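Local coordinates for protein dioxygenase (Pseudomonas brassicacearum, PDB 5V2D) that probably cleaves the central double bond of lignin-derived stilbenes with molecular oxygen, as a non-haem iron dioxygenase of the carotenoid cleavage oxygenase family, at residues Ser88-Ala93 against Phe488-Ser493; Asn125-Asp130 against Val257-Met262; Thr138-Ser143 against Leu159-Asp164; Leu347-Phe352 against Leu417-Gly422; Val415-Asn418 against Leu423-Ala426. All blocks are in the same frame, centred on the assembly; numbering follows the deposited sequence.

The five contacts illustrate how a β-propeller is held together at several levels. Interaction 1 joins residues nearly 400 positions apart, so that interactions 2 to 5 all lie within the loop it closes. Interaction 3 is nested in turn inside interaction 2, with nearest atoms about 8 Å apart, and its nearest atoms are about 6 Å from those of interaction 1. Interactions 4 and 5 share L417 and N418, their centres about 12 Å apart, and lie on the other side of the chain's centre from interactions 2 and 3. The iron, bound by H188, H239, H304 and H495, is about 14 Å from the side chains of T138 in interaction 3 and L347 in interaction 4.

Interaction 1 (Ser88-Ala93 against Phe488-Ser493); sequences SGFHFA and FRMRMS
M490 points its terminal methyl at S88 and F90, a buried contact between a strand of one β-propeller sheet and the loop that brings the chain back to it. Strand 85-93 belongs to an antiparallel sheet, one of whose edge strands, 496-500, is C-terminal, and residues 488-493 lead into that strand from 482-486 of the adjoining sheet. The side chains of F90 and M490 approach from opposite directions. M490 is bent at both chi2 (-68°) and chi3 (-76°), a curl that turns CE toward the strand instead of leaving the chain extended. The methyl meets the far end of the F90 ring obliquely, 3.9 Å from M490 CE to F90 CZ, with F90 CE2 almost as near. S88 and F90, two residues apart, project on the same side of their strand, so one methyl touches both. Beyond the two segments, L468 packs against F90, and the backbone N of M490 is hydrogen-bonded to S466 OG; both partners lie on strand 465-472, which thereby ties the loop and the phenyl ring to the second sheet. The methyl also meets a polar group, with S88 OG 3.5 Å from M490 CE, a van der Waals approach.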
# COMPACT_ATOMS: atom_id res chain seq x y z
N SER A 88 -5.72 -9.95 7.38
CA SER A 88 -5.14 -10.86 8.40
C SER A 88 -4.81 -10.02 9.62
O SER A 88 -4.36 -8.88 9.50
CB SER A 88 -3.88 -11.50 7.85
OG SER A 88 -4.23 -12.49 6.85
N GLY A 89 -5.03 -10.61 10.80
CA GLY A 89 -4.60 -10.02 12.07
C GLY A 89 -3.78 -11.04 12.84
O GLY A 89 -4.32 -12.09 13.19
N PHE A 90 -2.49 -10.78 13.06
CA PHE A 90 -1.63 -11.58 13.89
C PHE A 90 -1.60 -10.89 15.25
O PHE A 90 -1.03 -9.79 15.39
CB PHE A 90 -0.24 -11.67 13.35
CG PHE A 90 -0.10 -12.47 12.09
CD1 PHE A 90 0.14 -13.80 12.14
CD2 PHE A 90 -0.18 -11.85 10.85
CE1 PHE A 90 0.35 -14.58 11.00
CE2 PHE A 90 0.00 -12.61 9.69
CZ PHE A 90 0.26 -13.99 9.76
N HIS A 91 -2.20 -11.53 16.26
CA HIS A 91 -2.26 -10.93 17.56
C HIS A 91 -1.13 -11.50 18.48
O HIS A 91 -1.09 -12.73 18.70
CB HIS A 91 -3.60 -11.21 18.20
CG HIS A 91 -3.73 -10.63 19.58
ND1 HIS A 91 -3.68 -9.27 19.82
CD2 HIS A 91 -3.88 -11.24 20.79
CE1 HIS A 91 -3.79 -9.06 21.13
NE2 HIS A 91 -3.90 -10.24 21.74
N PHE A 92 -0.30 -10.61 18.99
CA PHE A 92 0.87 -10.94 19.80
C PHE A 92 0.50 -10.65 21.28
O PHE A 92 0.10 -9.54 21.64
CB PHE A 92 2.07 -10.04 19.47
CG PHE A 92 2.69 -10.29 18.14
CD1 PHE A 92 3.99 -10.82 18.06
CD2 PHE A 92 2.08 -9.98 16.98
CE1 PHE A 92 4.59 -11.05 16.86
CE2 PHE A 92 2.69 -10.23 15.75
CZ PHE A 92 3.94 -10.78 15.70
N ALA A 93 0.62 -11.66 22.12
CA ALA A 93 0.45 -11.39 23.56
C ALA A 93 1.31 -12.33 24.35
O ALA A 93 1.21 -13.54 24.20
CB ALA A 93 -0.99 -11.51 24.02
N PHE A 488 -0.34 -22.39 6.41
CA PHE A 488 -0.74 -22.24 5.03
C PHE A 488 -0.04 -21.08 4.42
O PHE A 488 0.43 -20.21 5.12
CB PHE A 488 -2.32 -22.11 4.87
CG PHE A 488 -2.90 -20.88 5.52
CD1 PHE A 488 -3.00 -19.72 4.83
CD2 PHE A 488 -3.38 -20.91 6.80
CE1 PHE A 488 -3.55 -18.53 5.44
CE2 PHE A 488 -3.84 -19.74 7.44
CZ PHE A 488 -3.92 -18.56 6.73
N ARG A 489 0.05 -21.10 3.10
CA ARG A 489 0.69 -20.04 2.32
C ARG A 489 -0.13 -18.72 2.32
O ARG A 489 -1.32 -18.69 1.98
CB ARG A 489 0.82 -20.47 0.86
CG ARG A 489 1.46 -19.44 -0.05
CD ARG A 489 1.44 -19.97 -1.50
NE ARG A 489 0.09 -20.25 -1.94
CZ ARG A 489 -0.71 -19.37 -2.53
NH1 ARG A 489 -0.31 -18.13 -2.91
NH2 ARG A 489 -1.95 -19.81 -2.84
N MET A 490 0.55 -17.66 2.67
CA MET A 490 -0.05 -16.31 2.63
C MET A 490 0.23 -15.78 1.23
O MET A 490 1.41 -15.61 0.83
CB MET A 490 0.65 -15.41 3.66
CG MET A 490 0.50 -15.85 5.12
SD MET A 490 -1.14 -15.75 5.84
CE MET A 490 -1.20 -14.00 6.10
N ARG A 491 -0.83 -15.38 0.54
CA ARG A 491 -0.66 -14.69 -0.76
C ARG A 491 0.04 -13.34 -0.53
O ARG A 491 -0.03 -12.73 0.52
CB ARG A 491 -2.03 -14.47 -1.39
CG ARG A 491 -2.00 -14.09 -2.83
CD ARG A 491 -3.44 -14.16 -3.41
NE ARG A 491 -3.37 -14.12 -4.89
CZ ARG A 491 -3.70 -13.07 -5.66
NH1 ARG A 491 -3.56 -13.19 -6.98
NH2 ARG A 491 -4.16 -11.90 -5.16
N MET A 492 0.68 -12.85 -1.56
CA MET A 492 1.27 -11.50 -1.52
C MET A 492 0.22 -10.52 -1.11
O MET A 492 -0.92 -10.63 -1.55
CB MET A 492 1.93 -11.16 -2.86
CG MET A 492 2.59 -9.81 -2.94
SD MET A 492 3.94 -9.74 -1.74
CE MET A 492 4.57 -8.12 -1.97
N SER A 493 0.60 -9.55 -0.29
CA SER A 493 -0.27 -8.58 0.29
C SER A 493 0.07 -7.19 -0.22
O SER A 493 1.07 -6.94 -0.96
CB SER A 493 -0.20 -8.60 1.83
OG SER A 493 -0.37 -9.95 2.34

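Interaction 2 (Asn125-Asp130 against Val257-Met262); sequences NAFTND and VDVERM
N125 and M262 mark where the two backbones come nearest, with 6.2 Å between N125 CA and M262 CA. On one side residues 126-128 form a short 3-10 turn, begun by the bond from T128 N to N125 O; on the other, helix 259-263 starts at the N-cap D258, whose OD2 accepts from R261 N at 2.9 Å. The same N125 carbonyl also receives T128 OG1 at 2.6 Å, arriving nearly along the C=O axis, so two donors from one residue grip a single oxygen.

The bond across the contact is made by the asparagine amide, carried toward the helix by a CG anti to the backbone N (chi1 -177°). N125 ND2 donates to M262 O at 2.9 Å with an N-H...O angle of 154°; the acceptor lies close to the amide plane, while the donor approaches the carbonyl well off its axis, at a C=O...N angle of 115°. ND2 is also hydrogen-bonded to G266 O, and OD1 receives a weak bond from F127 N, which together restrict rotation of the amide. A leucine in place of N125, having no side-chain N-H to give, is likely to leave the carbonyls of M262 and G266 without this donor.

Beside the amide, the F127 ring rests obliquely on the helix, F127 CD2 lying 4.1 Å from M262 CB and F127 CE2 4.2 Å from V259 CG1. The whole is an N-capped short helix docked on a 3-10 turn, joining the long loop between helix 107-115 and strand 143-147 to the short helical connection between strands 255-257 and 269-271 of the propeller.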
# COMPACT_ATOMS: atom_id res chain seq x y z
N ASN A 125 -13.06 0.18 -13.65
CA ASN A 125 -13.89 0.57 -14.78
C ASN A 125 -15.22 -0.19 -14.68
O ASN A 125 -15.42 -1.29 -15.26
CB ASN A 125 -13.14 0.33 -16.11
CG ASN A 125 -13.97 0.81 -17.32
OD1 ASN A 125 -15.13 1.20 -17.12
ND2 ASN A 125 -13.41 0.74 -18.55
N ALA A 126 -16.11 0.44 -13.94
CA ALA A 126 -17.43 -0.20 -13.70
C ALA A 126 -18.29 -0.30 -14.97
O ALA A 126 -19.19 -1.12 -15.04
CB ALA A 126 -18.19 0.55 -12.61
N PHE A 127 -17.98 0.47 -16.02
CA PHE A 127 -18.70 0.26 -17.29
C PHE A 127 -18.50 -1.12 -17.86
O PHE A 127 -19.27 -1.48 -18.70
CB PHE A 127 -18.30 1.31 -18.37
CG PHE A 127 -18.51 2.73 -17.91
CD1 PHE A 127 -19.84 3.23 -17.78
CD2 PHE A 127 -17.43 3.56 -17.55
CE1 PHE A 127 -20.06 4.54 -17.34
CE2 PHE A 127 -17.68 4.85 -17.07
CZ PHE A 127 -18.98 5.36 -17.00
N THR A 128 -17.50 -1.90 -17.43
CA THR A 128 -17.28 -3.23 -17.94
C THR A 128 -17.79 -4.29 -16.99
O THR A 128 -17.58 -5.48 -17.24
CB THR A 128 -15.78 -3.48 -18.13
OG1 THR A 128 -15.08 -3.37 -16.86
CG2 THR A 128 -15.27 -2.48 -19.11
N ASN A 129 -18.49 -3.89 -15.90
CA ASN A 129 -19.03 -4.90 -14.99
C ASN A 129 -20.25 -5.61 -15.59
O ASN A 129 -20.94 -5.04 -16.38
CB ASN A 129 -19.43 -4.28 -13.65
CG ASN A 129 -18.24 -3.84 -12.82
OD1 ASN A 129 -17.11 -4.16 -13.14
ND2 ASN A 129 -18.48 -3.06 -11.79
N ASP A 130 -20.57 -6.77 -15.08
CA ASP A 130 -21.91 -7.41 -15.32
C ASP A 130 -22.94 -6.53 -14.67
O ASP A 130 -22.71 -5.88 -13.65
CB ASP A 130 -21.85 -8.77 -14.64
CG ASP A 130 -23.07 -9.65 -14.91
OD1 ASP A 130 -24.19 -9.40 -14.41
OD2 ASP A 130 -22.82 -10.71 -15.51
N VAL A 257 -6.60 10.17 -16.31
CA VAL A 257 -7.88 9.49 -16.47
C VAL A 257 -8.62 10.06 -17.67
O VAL A 257 -8.64 11.25 -17.85
CB VAL A 257 -8.74 9.73 -15.25
CG1 VAL A 257 -10.05 8.97 -15.32
CG2 VAL A 257 -7.99 9.32 -14.02
N ASP A 258 -9.27 9.21 -18.45
CA ASP A 258 -10.20 9.62 -19.52
C ASP A 258 -11.49 8.78 -19.47
O ASP A 258 -11.49 7.58 -19.78
CB ASP A 258 -9.50 9.44 -20.87
CG ASP A 258 -10.33 10.05 -22.04
OD1 ASP A 258 -9.90 11.02 -22.61
OD2 ASP A 258 -11.42 9.58 -22.38
N VAL A 259 -12.58 9.41 -19.09
CA VAL A 259 -13.85 8.69 -18.93
C VAL A 259 -14.38 8.09 -20.26
O VAL A 259 -14.99 6.99 -20.27
CB VAL A 259 -14.95 9.57 -18.34
CG1 VAL A 259 -16.22 8.71 -18.06
CG2 VAL A 259 -14.45 10.22 -17.07
N GLU A 260 -14.11 8.78 -21.37
CA GLU A 260 -14.54 8.24 -22.67
C GLU A 260 -13.82 6.97 -22.98
O GLU A 260 -14.45 6.01 -23.42
CB GLU A 260 -14.37 9.32 -23.82
CG GLU A 260 -15.39 10.47 -23.73
CD GLU A 260 -16.87 9.97 -23.68
OE1 GLU A 260 -17.28 9.16 -24.59
OE2 GLU A 260 -17.63 10.36 -22.75
N ARG A 261 -12.51 6.92 -22.74
CA ARG A 261 -11.75 5.69 -22.93
C ARG A 261 -12.37 4.56 -22.08
O ARG A 261 -12.49 3.42 -22.52
CB ARG A 261 -10.27 5.89 -22.56
CG ARG A 261 -9.44 4.61 -22.53
CD ARG A 261 -7.97 4.88 -22.19
NE ARG A 261 -7.78 5.35 -20.80
CZ ARG A 261 -7.23 6.50 -20.43
NH1 ARG A 261 -6.76 7.36 -21.32
NH2 ARG A 261 -7.14 6.79 -19.10
N MET A 262 -12.72 4.88 -20.83
CA MET A 262 -13.35 3.90 -19.94
C MET A 262 -14.72 3.43 -20.46
O MET A 262 -15.00 2.24 -20.39
CB MET A 262 -13.52 4.47 -18.52
CG MET A 262 -12.21 4.75 -17.75
SD MET A 262 -12.52 5.81 -16.26
CE MET A 262 -13.69 4.74 -15.41

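Interaction 3 (Thr138-Ser143 against Leu159-Asp164); sequences TTANTS and LPWAMD
T138 meets W161 through its methyl, and the torsions explain why. A chi1 of -157° sets T138 OG1 opposite the backbone N and leaves CG2 between the N and the carbonyl carbon, from where it reaches the indole. W161, with CG anti to its carbonyl carbon (chi1 -79°), presents the pyrrole part of its ring. The two side chains run past each other in opposite directions, and T138 CG2 lies 3.6 Å from W161 NE1, oblique to the ring. A140, in a left-handed backbone conformation, adds its methyl at 4.2 Å from A140 CB to W161 CD1.

While the methyl packs, T138 OG1 is held by polar partners: it is hydrogen-bonded to D157 OD1, accepts a weak bond from A140 N, and accepts from a water at 3.0 Å from T138 OG1. That water also donates to L159 O, 2.8 Å away, so it bridges the segments.

Further along, T142 and S143 both face L154 in a classic β bulge at the start of strand 143-147. The contact packs the loop leading into a four-stranded propeller blade against that blade's third strand; the same loop, at T142 and S143, goes on to meet the iron-binding histidine H495.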
# COMPACT_ATOMS: atom_id res chain seq x y z
N THR A 138 -15.83 -1.13 -5.04
CA THR A 138 -14.62 -1.26 -4.23
C THR A 138 -14.39 -2.67 -3.72
O THR A 138 -15.31 -3.39 -3.42
CB THR A 138 -14.55 -0.24 -3.06
OG1 THR A 138 -13.17 -0.09 -2.70
CG2 THR A 138 -15.33 -0.69 -1.87
N THR A 139 -13.11 -3.01 -3.60
CA THR A 139 -12.66 -4.24 -2.91
C THR A 139 -11.98 -4.03 -1.57
O THR A 139 -11.62 -5.00 -0.93
CB THR A 139 -11.62 -4.96 -3.83
OG1 THR A 139 -10.59 -4.01 -4.18
CG2 THR A 139 -12.32 -5.50 -5.07
N ALA A 140 -11.78 -2.79 -1.12
CA ALA A 140 -11.25 -2.46 0.20
C ALA A 140 -9.96 -3.26 0.45
O ALA A 140 -9.83 -3.83 1.52
CB ALA A 140 -12.29 -2.76 1.25
N ASN A 141 -9.05 -3.28 -0.53
CA ASN A 141 -7.94 -4.24 -0.59
C ASN A 141 -6.53 -3.73 -0.40
O ASN A 141 -5.60 -4.52 -0.60
CB ASN A 141 -8.06 -5.04 -1.88
CG ASN A 141 -7.65 -4.27 -3.09
OD1 ASN A 141 -7.43 -3.08 -3.03
ND2 ASN A 141 -7.53 -4.99 -4.23
N THR A 142 -6.36 -2.43 -0.08
CA THR A 142 -5.05 -1.81 -0.21
C THR A 142 -4.35 -1.53 1.08
O THR A 142 -3.13 -1.82 1.21
CB THR A 142 -5.15 -0.56 -1.11
OG1 THR A 142 -5.60 -0.97 -2.40
CG2 THR A 142 -3.82 0.11 -1.30
N SER A 143 -5.06 -0.97 2.07
CA SER A 143 -4.46 -0.74 3.37
C SER A 143 -5.42 -0.98 4.47
O SER A 143 -6.63 -1.04 4.29
CB SER A 143 -4.01 0.74 3.55
OG SER A 143 -3.03 1.10 2.59
N LEU A 159 -15.04 5.06 -0.21
CA LEU A 159 -14.92 5.18 1.22
C LEU A 159 -14.47 3.83 1.78
O LEU A 159 -14.66 2.78 1.14
CB LEU A 159 -16.31 5.52 1.80
CG LEU A 159 -16.80 6.98 1.56
CD1 LEU A 159 -18.25 7.05 2.01
CD2 LEU A 159 -15.99 7.92 2.36
N PRO A 160 -13.87 3.83 2.95
CA PRO A 160 -13.35 2.61 3.53
C PRO A 160 -14.43 1.79 4.15
O PRO A 160 -15.55 2.27 4.29
CB PRO A 160 -12.39 3.13 4.62
CG PRO A 160 -12.79 4.52 4.90
CD PRO A 160 -13.55 5.04 3.75
N TRP A 161 -14.09 0.54 4.49
CA TRP A 161 -14.98 -0.41 5.11
C TRP A 161 -14.45 -0.70 6.54
O TRP A 161 -13.25 -0.90 6.75
CB TRP A 161 -15.07 -1.70 4.28
CG TRP A 161 -15.97 -1.49 3.16
CD1 TRP A 161 -15.78 -0.66 2.10
CD2 TRP A 161 -17.31 -1.97 3.05
NE1 TRP A 161 -16.91 -0.63 1.33
CE2 TRP A 161 -17.87 -1.42 1.89
CE3 TRP A 161 -18.08 -2.84 3.80
CZ2 TRP A 161 -19.16 -1.74 1.47
CZ3 TRP A 161 -19.36 -3.16 3.39
CH2 TRP A 161 -19.90 -2.59 2.26
N ALA A 162 -15.35 -0.62 7.52
CA ALA A 162 -14.95 -0.88 8.90
C ALA A 162 -15.09 -2.33 9.25
O ALA A 162 -16.02 -3.01 8.79
CB ALA A 162 -15.75 0.02 9.84
N MET A 163 -14.14 -2.78 10.06
CA MET A 163 -14.11 -4.07 10.63
C MET A 163 -13.87 -4.05 12.13
O MET A 163 -13.22 -3.15 12.68
CB MET A 163 -13.03 -4.88 9.93
CG MET A 163 -13.20 -4.93 8.38
SD MET A 163 -11.70 -5.76 7.75
CE MET A 163 -12.31 -7.45 7.57
N ASP A 164 -14.35 -5.11 12.80
CA ASP A 164 -14.14 -5.23 14.25
C ASP A 164 -12.64 -5.53 14.48
O ASP A 164 -12.06 -6.46 13.84
CB ASP A 164 -15.00 -6.36 14.79
CG ASP A 164 -14.84 -6.54 16.28
OD1 ASP A 164 -13.80 -7.00 16.80
OD2 ASP A 164 -15.79 -6.23 16.97
O HOH W 1 -12.80 0.97 0.07

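Interaction 4 (Leu347-Phe352 against Leu417-Gly422); sequences LMRWTF and LNLKTG
L347 and L417 touch through one methyl each, and this apolar pair is the tightest point of the contact: L347 CD2 and L417 CD2 are 3.5 Å apart, closer than usual van der Waals separation. Both leucines carry CG anti to the backbone N (chi1 -168° and 176°), which extends the branches across a gap of 10.3 Å between L347 CA and L417 CA.

A charged group against a methyl makes the second touch. R349 NH2 lies 4.0 Å from L419 CD1, with the methyl oblique to the guanidinium; the same NH2 forms a salt bridge with D318 OD1, so one nitrogen meets both the carboxylate and the leucine methyl.

Hydrogen bonds shape the turn that presents L419. N418 OD1 accepts from K420 N at 2.8 Å, an Asx turn, and from T421 N at 3.3 Å. The first donor lies near the carbonyl plane, the second well above it, so one side-chain oxygen holds two backbone N-H groups.

As to its surroundings, L347 also packs on L306 of strand 301-311 and P320 of strand 314-322, while L417 rests on L390 of strand 387-392. The contact therefore joins two neighbouring four-stranded sheets of the propeller, 301-365 and 371-427.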
# COMPACT_ATOMS: atom_id res chain seq x y z
N LEU A 347 15.66 5.35 -3.56
CA LEU A 347 15.09 6.25 -2.58
C LEU A 347 15.62 7.66 -2.83
O LEU A 347 16.83 7.86 -2.98
CB LEU A 347 15.42 5.80 -1.14
CG LEU A 347 14.61 6.52 -0.05
CD1 LEU A 347 13.13 6.12 -0.01
CD2 LEU A 347 15.27 6.27 1.27
N MET A 348 14.72 8.64 -2.87
CA MET A 348 15.06 10.04 -3.10
C MET A 348 14.44 10.99 -2.11
O MET A 348 13.42 10.68 -1.48
CB MET A 348 14.60 10.45 -4.50
CG MET A 348 15.05 9.47 -5.53
SD MET A 348 15.64 10.00 -7.10
CE MET A 348 17.10 10.67 -6.54
N ARG A 349 15.06 12.16 -1.99
CA ARG A 349 14.52 13.24 -1.18
C ARG A 349 14.14 14.35 -2.14
O ARG A 349 14.99 14.84 -2.91
CB ARG A 349 15.51 13.78 -0.19
CG ARG A 349 15.01 15.02 0.57
CD ARG A 349 15.83 15.29 1.84
NE ARG A 349 15.49 14.27 2.84
CZ ARG A 349 16.01 14.16 4.05
NH1 ARG A 349 16.88 15.11 4.47
NH2 ARG A 349 15.58 13.19 4.86
N TRP A 350 12.89 14.78 -2.06
CA TRP A 350 12.44 16.01 -2.73
C TRP A 350 12.46 17.16 -1.72
O TRP A 350 12.08 16.98 -0.55
CB TRP A 350 11.01 15.84 -3.19
CG TRP A 350 10.77 14.77 -4.15
CD1 TRP A 350 10.37 13.53 -3.85
CD2 TRP A 350 10.76 14.87 -5.57
NE1 TRP A 350 10.17 12.81 -5.01
CE2 TRP A 350 10.36 13.63 -6.07
CE3 TRP A 350 11.06 15.90 -6.47
CZ2 TRP A 350 10.30 13.35 -7.42
CZ3 TRP A 350 11.01 15.61 -7.84
CH2 TRP A 350 10.62 14.37 -8.29
N THR A 351 12.85 18.36 -2.16
CA THR A 351 12.88 19.54 -1.34
C THR A 351 12.02 20.62 -2.05
O THR A 351 12.27 20.94 -3.25
CB THR A 351 14.33 20.03 -1.28
OG1 THR A 351 15.13 19.02 -0.62
CG2 THR A 351 14.41 21.34 -0.43
N PHE A 352 10.95 21.06 -1.40
CA PHE A 352 10.01 22.02 -1.96
C PHE A 352 10.23 23.31 -1.12
O PHE A 352 9.83 23.39 0.03
CB PHE A 352 8.55 21.55 -1.87
CG PHE A 352 8.31 20.24 -2.54
CD1 PHE A 352 8.27 19.07 -1.79
CD2 PHE A 352 8.29 20.13 -3.90
CE1 PHE A 352 8.03 17.85 -2.39
CE2 PHE A 352 8.07 18.91 -4.51
CZ PHE A 352 7.96 17.76 -3.75
N LEU A 417 17.83 1.45 6.81
CA LEU A 417 18.65 2.59 6.33
C LEU A 417 18.80 3.64 7.41
O LEU A 417 17.81 4.14 8.00
CB LEU A 417 17.99 3.24 5.13
CG LEU A 417 18.62 4.49 4.54
CD1 LEU A 417 20.04 4.25 4.01
CD2 LEU A 417 17.71 5.00 3.43
N ASN A 418 20.07 3.98 7.70
CA ASN A 418 20.43 5.10 8.60
C ASN A 418 20.66 6.34 7.73
O ASN A 418 21.67 6.40 6.98
CB ASN A 418 21.71 4.75 9.37
CG ASN A 418 22.09 5.79 10.39
OD1 ASN A 418 21.82 7.00 10.23
ND2 ASN A 418 22.83 5.39 11.34
N LEU A 419 19.76 7.30 7.79
CA LEU A 419 19.90 8.53 6.99
C LEU A 419 21.06 9.46 7.43
O LEU A 419 21.49 10.29 6.67
CB LEU A 419 18.60 9.33 7.00
CG LEU A 419 17.47 8.65 6.23
CD1 LEU A 419 16.22 9.48 6.24
CD2 LEU A 419 17.86 8.32 4.81
N LYS A 420 21.51 9.35 8.65
CA LYS A 420 22.64 10.18 9.11
C LYS A 420 23.93 9.69 8.49
O LYS A 420 24.73 10.51 8.08
CB LYS A 420 22.82 10.10 10.61
CG LYS A 420 21.85 10.86 11.46
CD LYS A 420 22.49 10.89 12.88
CE LYS A 420 21.51 10.73 14.02
NZ LYS A 420 20.74 12.02 14.08
N THR A 421 24.19 8.40 8.43
CA THR A 421 25.43 7.91 7.85
C THR A 421 25.25 7.50 6.41
O THR A 421 26.23 7.33 5.71
CB THR A 421 25.97 6.72 8.63
OG1 THR A 421 25.00 5.67 8.59
CG2 THR A 421 26.24 7.11 10.07
N GLY A 422 24.00 7.32 5.96
CA GLY A 422 23.76 6.75 4.62
C GLY A 422 24.03 5.25 4.49
O GLY A 422 23.95 4.73 3.42

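Interaction 5 (Val415-Asn418 against Leu423-Ala426); sequences VHLN and LSDA
V415 pairs with A426, H416 with D425 and L417 with S424 in an antiparallel arrangement, the two strand axes approaching to 4.6 Å at 167° between their directions. The H416-D425 pair is the hydrogen-bonded one: H416 N donates to D425 O at 2.8 Å, and D425 N returns a bond to H416 O. Toward the turn, N418 N donates to L423 O at 3.0 Å. In the non-hydrogen-bonded pairs the CA atoms come closer. S424 CA also makes a CA-H...O contact with H416 O.

One face of the hairpin carries V415, L417, S424 and A426. The branches of V415 divide their work: CG1, anti to the backbone N (chi1 -178°), sits 3.8 Å diagonally from S424 CB, while CG2 lies 3.9 Å from A426 CB directly across. L417 brings CD1 to 3.5 Å from the OG of S424, its partner across the strands, and that hydroxyl is hydrogen-bonded to Y369 OH. The hydroxyl therefore lies beside a methyl yet has a polar partner.

On the other face H416 and D425 stand side by side, with 4.3 Å between H416 CB and D425 CB, but their polar ends go to different mates. H416 NE2 is hydrogen-bonded to H387 ND1 on strand 387-392, and its ring also meets F389; D425 OD2 is hydrogen-bonded to the backbone N of M476. This is a β-hairpin, strands 413-418 and 424-427, completing the edge of an antiparallel four-stranded sheet, the meander that makes up a propeller blade.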
# COMPACT_ATOMS: atom_id res chain seq x y z
N VAL A 415 15.64 -4.25 4.82
CA VAL A 415 16.72 -3.28 5.04
C VAL A 415 16.39 -2.22 6.09
O VAL A 415 15.30 -1.69 6.16
CB VAL A 415 17.03 -2.58 3.70
CG1 VAL A 415 18.16 -1.58 3.80
CG2 VAL A 415 17.28 -3.55 2.58
N HIS A 416 17.37 -1.90 6.93
CA HIS A 416 17.32 -0.70 7.82
C HIS A 416 18.32 0.30 7.21
O HIS A 416 19.50 0.02 7.16
CB HIS A 416 17.75 -1.06 9.26
CG HIS A 416 17.82 0.10 10.20
ND1 HIS A 416 18.12 -0.08 11.54
CD2 HIS A 416 17.54 1.40 10.07
CE1 HIS A 416 18.11 1.08 12.17
NE2 HIS A 416 17.81 2.02 11.28
N LEU A 417 17.83 1.45 6.81
CA LEU A 417 18.65 2.59 6.33
C LEU A 417 18.80 3.64 7.41
O LEU A 417 17.81 4.14 8.00
CB LEU A 417 17.99 3.24 5.13
CG LEU A 417 18.62 4.49 4.54
CD1 LEU A 417 20.04 4.25 4.01
CD2 LEU A 417 17.71 5.00 3.43
N ASN A 418 20.07 3.98 7.70
CA ASN A 418 20.43 5.10 8.60
C ASN A 418 20.66 6.34 7.73
O ASN A 418 21.67 6.40 6.98
CB ASN A 418 21.71 4.75 9.37
CG ASN A 418 22.09 5.79 10.39
OD1 ASN A 418 21.82 7.00 10.23
ND2 ASN A 418 22.83 5.39 11.34
N LEU A 423 24.34 4.57 5.57
CA LEU A 423 24.61 3.13 5.53
C LEU A 423 23.31 2.27 5.73
O LEU A 423 22.42 2.67 6.48
CB LEU A 423 25.57 2.72 6.63
CG LEU A 423 26.98 3.42 6.55
CD1 LEU A 423 27.77 2.93 7.78
CD2 LEU A 423 27.75 3.26 5.20
N SER A 424 23.30 1.11 5.10
CA SER A 424 22.24 0.10 5.18
C SER A 424 22.63 -1.19 5.89
O SER A 424 23.74 -1.62 5.76
CB SER A 424 21.73 -0.18 3.75
OG SER A 424 21.20 1.03 3.18
N ASP A 425 21.76 -1.77 6.69
CA ASP A 425 21.97 -3.02 7.45
C ASP A 425 20.82 -3.93 6.91
O ASP A 425 19.65 -3.59 7.12
CB ASP A 425 21.73 -2.67 8.94
CG ASP A 425 21.83 -3.93 9.94
OD1 ASP A 425 22.39 -5.01 9.50
OD2 ASP A 425 21.40 -3.89 11.24
N ALA A 426 21.14 -5.01 6.19
CA ALA A 426 20.12 -5.80 5.50
C ALA A 426 20.14 -7.26 5.88
O ALA A 426 21.21 -7.82 6.16
CB ALA A 426 20.29 -5.68 3.99